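Long-range contact in putative uncharacterized protein (Xanthomonas campestris pv. campestris, PDB 3RQA), which is of unknown function but carries an atypical PilZ domain of the cyclic di-GMP receptor family and assembles into a tetramer through a helical bundle: residues Glu137-Ala149 / Leu157-Gln169. Numbering follows the deposited sequence.
Sequences ELLQLPADVLASA and LWLRFAPLGTGLQ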
loop_
_atom_site.group_PDB
_atom_site.type_symbol
_atom_site.label_atom_id
_atom_site.label_comp_id
_atom_site.label_asym_id
_atom_site.label_seq_id
_atom_site.Cartn_x
_atom_site.Cartn_y
_atom_site.Cartn_z
ATOM N N GLU C 137 -1.039 12.581 -4.169
ATOM C CA GLU C 137 0.316 12.486 -4.688
ATOM C C GLU C 137 0.731 13.834 -5.256
ATOM O O GLU C 137 -0.082 14.566 -5.829
ATOM C CB GLU C 137 0.426 11.408 -5.768
ATOM C CG GLU C 137 1.841 11.239 -6.300
ATOM C CD GLU C 137 2.791 10.605 -5.296
ATOM O OE1 GLU C 137 2.842 11.061 -4.132
ATOM O OE2 GLU C 137 3.495 9.643 -5.677
ATOM N N LEU C 138 2.003 14.166 -5.098
ATOM C CA LEU C 138 2.480 15.450 -5.581
ATOM C C LEU C 138 3.323 15.389 -6.835
ATOM O O LEU C 138 4.090 14.457 -7.057
ATOM C CB LEU C 138 3.257 16.170 -4.472
ATOM C CG LEU C 138 2.475 16.373 -3.164
ATOM C CD1 LEU C 138 3.300 17.193 -2.168
ATOM C CD2 LEU C 138 1.170 17.079 -3.469
ATOM N N LEU C 139 3.132 16.394 -7.674
ATOM C CA LEU C 139 3.899 16.535 -8.891
ATOM C C LEU C 139 5.008 17.515 -8.479
ATOM O O LEU C 139 4.717 18.613 -7.987
ATOM C CB LEU C 139 3.035 17.147 -9.996
ATOM C CG LEU C 139 3.703 17.399 -11.355
ATOM C CD1 LEU C 139 3.986 16.061 -12.065
ATOM C CD2 LEU C 139 2.801 18.284 -12.213
ATOM N N GLN C 140 6.268 17.116 -8.626
ATOM C CA GLN C 140 7.354 18.022 -8.279
ATOM C C GLN C 140 8.070 18.368 -9.560
ATOM O O GLN C 140 8.411 17.482 -10.338
ATOM C CB GLN C 140 8.337 17.381 -7.296
ATOM C CG GLN C 140 7.727 17.027 -5.954
ATOM C CD GLN C 140 8.758 16.999 -4.837
ATOM O OE1 GLN C 140 8.440 16.680 -3.693
ATOM N NE2 GLN C 140 9.996 17.342 -5.164
ATOM N N LEU C 141 8.284 19.656 -9.783
ATOM C CA LEU C 141 8.948 20.122 -10.988
ATOM C C LEU C 141 10.076 21.122 -10.703
ATOM O O LEU C 141 9.829 22.232 -10.222
ATOM C CB LEU C 141 7.926 20.780 -11.920
ATOM C CG LEU C 141 6.743 19.918 -12.389
ATOM C CD1 LEU C 141 5.859 20.727 -13.342
ATOM C CD2 LEU C 141 7.258 18.667 -13.072
ATOM N N PRO C 142 11.332 20.728 -10.966
ATOM C CA PRO C 142 12.475 21.620 -10.742
ATOM C C PRO C 142 12.208 22.921 -11.502
ATOM O O PRO C 142 11.706 22.888 -12.624
ATOM C CB PRO C 142 13.639 20.838 -11.332
ATOM C CG PRO C 142 13.274 19.422 -10.991
ATOM C CD PRO C 142 11.783 19.366 -11.305
ATOM N N ALA C 143 12.527 24.058 -10.889
ATOM C CA ALA C 143 12.284 25.349 -11.524
ATOM C C ALA C 143 13.177 26.466 -10.987
ATOM O O ALA C 143 13.787 26.335 -9.927
ATOM C CB ALA C 143 10.826 25.737 -11.344
ATOM N N ASP C 144 13.248 27.563 -11.732
ATOM C CA ASP C 144 14.032 28.719 -11.330
ATOM C C ASP C 144 13.091 29.916 -11.168
ATOM O O ASP C 144 12.071 30.030 -11.854
ATOM C CB ASP C 144 15.117 29.034 -12.366
ATOM C CG ASP C 144 16.227 27.983 -12.392
ATOM O OD1 ASP C 144 17.281 28.220 -13.024
ATOM O OD2 ASP C 144 16.047 26.908 -11.782
ATOM N N VAL C 145 13.421 30.792 -10.231
ATOM C CA VAL C 145 12.608 31.976 -10.001
ATOM C C VAL C 145 12.959 33.039 -11.043
ATOM O O VAL C 145 14.104 33.491 -11.110
ATOM C CB VAL C 145 12.864 32.564 -8.592
ATOM C CG1 VAL C 145 12.025 33.824 -8.393
ATOM C CG2 VAL C 145 12.541 31.523 -7.526
ATOM N N LEU C 146 11.974 33.416 -11.857
ATOM C CA LEU C 146 12.156 34.442 -12.883
ATOM C C LEU C 146 11.910 35.807 -12.251
ATOM O O LEU C 146 12.657 36.758 -12.489
ATOM C CB LEU C 146 11.148 34.275 -14.029
ATOM C CG LEU C 146 11.153 33.121 -15.030
ATOM C CD1 LEU C 146 10.123 33.435 -16.104
ATOM C CD2 LEU C 146 12.504 32.957 -15.674
ATOM N N ALA C 147 10.841 35.898 -11.461
ATOM C CA ALA C 147 10.484 37.142 -10.799
ATOM C C ALA C 147 9.895 36.908 -9.417
ATOM O O ALA C 147 9.296 35.861 -9.148
ATOM C CB ALA C 147 9.505 37.912 -11.644
ATOM N N SER C 148 10.069 37.905 -8.555
ATOM C CA SER C 148 9.587 37.885 -7.182
ATOM C C SER C 148 9.077 39.282 -6.842
ATOM O O SER C 148 9.817 40.267 -6.951
ATOM C CB SER C 148 10.723 37.516 -6.227
ATOM O OG SER C 148 10.269 37.481 -4.888
ATOM N N ALA C 149 7.815 39.367 -6.438
ATOM C CA ALA C 149 7.221 40.647 -6.101
ATOM C C ALA C 149 6.034 40.490 -5.169
ATOM O O ALA C 149 5.484 39.401 -5.019
ATOM C CB ALA C 149 6.795 41.379 -7.368
ATOM N N LEU C 157 5.639 34.664 -6.794
ATOM C CA LEU C 157 6.773 34.106 -7.499
ATOM C C LEU C 157 6.364 33.652 -8.886
ATOM O O LEU C 157 5.270 33.126 -9.078
ATOM C CB LEU C 157 7.324 32.896 -6.731
ATOM C CG LEU C 157 8.415 33.064 -5.670
ATOM C CD1 LEU C 157 8.430 34.470 -5.089
ATOM C CD2 LEU C 157 8.197 32.018 -4.598
ATOM N N TRP C 158 7.246 33.879 -9.846
ATOM C CA TRP C 158 7.043 33.442 -11.216
ATOM C C TRP C 158 8.152 32.420 -11.385
ATOM O O TRP C 158 9.334 32.761 -11.341
ATOM C CB TRP C 158 7.226 34.599 -12.204
ATOM C CG TRP C 158 6.045 35.511 -12.280
ATOM C CD1 TRP C 158 5.142 35.605 -13.306
ATOM C CD2 TRP C 158 5.624 36.456 -11.290
ATOM N NE1 TRP C 158 4.190 36.549 -13.013
ATOM C CE2 TRP C 158 4.459 37.088 -11.783
ATOM C CE3 TRP C 158 6.120 36.833 -10.032
ATOM C CZ2 TRP C 158 3.778 38.077 -11.063
ATOM C CZ3 TRP C 158 5.442 37.819 -9.314
ATOM C CH2 TRP C 158 4.283 38.428 -9.834
ATOM N N LEU C 159 7.770 31.163 -11.532
ATOM C CA LEU C 159 8.734 30.091 -11.690
ATOM C C LEU C 159 8.699 29.506 -13.109
ATOM O O LEU C 159 7.629 29.250 -13.660
ATOM C CB LEU C 159 8.454 28.971 -10.684
ATOM C CG LEU C 159 8.460 29.183 -9.162
ATOM C CD1 LEU C 159 9.775 29.786 -8.727
ATOM C CD2 LEU C 159 7.307 30.056 -8.747
ATOM N N ARG C 160 9.879 29.293 -13.685
ATOM C CA ARG C 160 9.988 28.705 -15.014
ATOM C C ARG C 160 10.534 27.295 -14.822
ATOM O O ARG C 160 11.615 27.128 -14.248
ATOM C CB ARG C 160 10.953 29.506 -15.890
ATOM C CG ARG C 160 11.045 28.966 -17.308
ATOM C CD ARG C 160 12.478 28.821 -17.752
ATOM N NE ARG C 160 13.117 30.108 -18.014
ATOM C CZ ARG C 160 14.297 30.470 -17.515
ATOM N NH1 ARG C 160 14.961 29.644 -16.719
ATOM N NH2 ARG C 160 14.817 31.650 -17.828
ATOM N N PHE C 161 9.793 26.288 -15.289
ATOM C CA PHE C 161 10.229 24.902 -15.132
ATOM C C PHE C 161 11.505 24.641 -15.922
ATOM O O PHE C 161 11.720 25.230 -16.978
ATOM C CB PHE C 161 9.147 23.898 -15.603
ATOM C CG PHE C 161 7.782 24.115 -14.979
ATOM C CD1 PHE C 161 7.631 24.188 -13.594
ATOM C CD2 PHE C 161 6.649 24.248 -15.786
ATOM C CE1 PHE C 161 6.377 24.398 -13.021
ATOM C CE2 PHE C 161 5.388 24.457 -15.226
ATOM C CZ PHE C 161 5.252 24.533 -13.842
ATOM N N ALA C 162 12.357 23.774 -15.383
ATOM C CA ALA C 162 13.577 23.387 -16.077
ATOM C C ALA C 162 13.037 22.512 -17.219
ATOM O O ALA C 162 11.914 22.017 -17.127
ATOM C CB ALA C 162 14.473 22.570 -15.151
ATOM N N PRO C 163 13.807 22.322 -18.305
ATOM C CA PRO C 163 13.297 21.491 -19.404
ATOM C C PRO C 163 12.648 20.217 -18.900
ATOM O O PRO C 163 13.245 19.483 -18.118
ATOM C CB PRO C 163 14.543 21.229 -20.239
ATOM C CG PRO C 163 15.284 22.523 -20.091
ATOM C CD PRO C 163 15.168 22.803 -18.607
ATOM N N LEU C 164 11.424 19.967 -19.358
ATOM C CA LEU C 164 10.646 18.803 -18.948
ATOM C C LEU C 164 10.896 17.527 -19.743
ATOM O O LEU C 164 10.460 16.454 -19.334
ATOM C CB LEU C 164 9.149 19.125 -19.026
ATOM C CG LEU C 164 8.684 20.332 -18.203
ATOM C CD1 LEU C 164 7.412 20.887 -18.790
ATOM C CD2 LEU C 164 8.487 19.926 -16.750
ATOM N N GLY C 165 11.582 17.630 -20.874
ATOM C CA GLY C 165 11.809 16.440 -21.680
ATOM C C GLY C 165 10.559 16.173 -22.502
ATOM O O GLY C 165 9.460 16.549 -22.098
ATOM N N THR C 166 10.722 15.515 -23.646
ATOM C CA THR C 166 9.610 15.224 -24.561
ATOM C C THR C 166 8.357 14.600 -23.946
ATOM O O THR C 166 7.251 15.117 -24.126
ATOM C CB THR C 166 10.094 14.319 -25.712
ATOM O OG1 THR C 166 11.193 14.962 -26.379
ATOM C CG2 THR C 166 8.963 14.073 -26.715
ATOM N N GLY C 167 8.541 13.494 -23.225
ATOM C CA GLY C 167 7.439 12.789 -22.588
ATOM C C GLY C 167 6.668 13.561 -21.531
ATOM O O GLY C 167 5.447 13.636 -21.583
ATOM N N LEU C 168 7.370 14.134 -20.561
ATOM C CA LEU C 168 6.698 14.887 -19.512
ATOM C C LEU C 168 6.031 16.131 -20.085
ATOM O O LEU C 168 4.919 16.471 -19.689
ATOM C CB LEU C 168 7.681 15.288 -18.409
ATOM C CG LEU C 168 7.067 16.097 -17.254
ATOM C CD1 LEU C 168 5.908 15.320 -16.598
ATOM C CD2 LEU C 168 8.165 16.429 -16.243
ATOM N N GLN C 169 6.705 16.823 -21.007
ATOM C CA GLN C 169 6.087 18.007 -21.592
ATOM C C GLN C 169 4.741 17.627 -22.203
ATOM O O GLN C 169 3.723 18.287 -21.965
ATOM C CB GLN C 169 6.960 18.641 -22.679
ATOM C CG GLN C 169 6.355 19.955 -23.149
ATOM C CD GLN C 169 7.290 20.793 -23.987
ATOM O OE1 GLN C 169 8.455 21.005 -23.627
ATOM N NE2 GLN C 169 6.778 21.297 -25.107
HETATM O O HOH W 1 10.944 21.066 -14.546
#
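A classic beta bulge sets Leu146 and Ala147 together against the single residue Trp158 and shifts by one residue the register of the antiparallel hairpin of strands 139-150 and 155-161 in the six-stranded barrel of this PilZ domain. Trp158 O takes two N-H groups there: Leu146 N binds at 2.8 Å, nearly along the C=O axis, whereas the bond from Ala147 N is weak at 3.5 Å. Trp158 N returns a bond to Ala147 O, and the same carbonyl oxygen lies at the edge of the indole, 3.4 Å from CE3. The indole NE1 reaches beyond the hairpin to Asp15.

Next to the bulge the Leu146 side chain crosses that of Arg160 at about a right angle. Leu146 CG, anti to the carbonyl carbon (chi1 -69°), packs on Arg160 CB, and Leu146 CD2 sits over one face of the guanidinium, 3.4 Å from NH2 of Arg160. The arginine chain bends at chi2 and chi3, and its NE forms a salt bridge with Glu17 in helix 12-19, which also packs on Leu146. Asp144 and Arg160 form a hydrogen-bonded backbone pair.

On the opposite sheet face, Ala143, Val145, Leu159 and Phe161 pack together, and Val127 of strand 124-129 touches Ala143, Leu159 and Phe161. Val145 and Leu159 lie side by side, unusually tight at 3.5 Å between CG2 and CD1. Leu141 places CD1 over one face of the Phe161 ring in a CH-pi contact, 3.8 Å from the centroid. Its other methyl, CD2, touches Leu164 in the connecting loop and Leu168 in helix 165-185. Where the strands part, Ala162 N bonds to Pro142 O, and one water donates to both Pro142 O and Ala162 O, its oxygen 2.9 Å from Ala162 O.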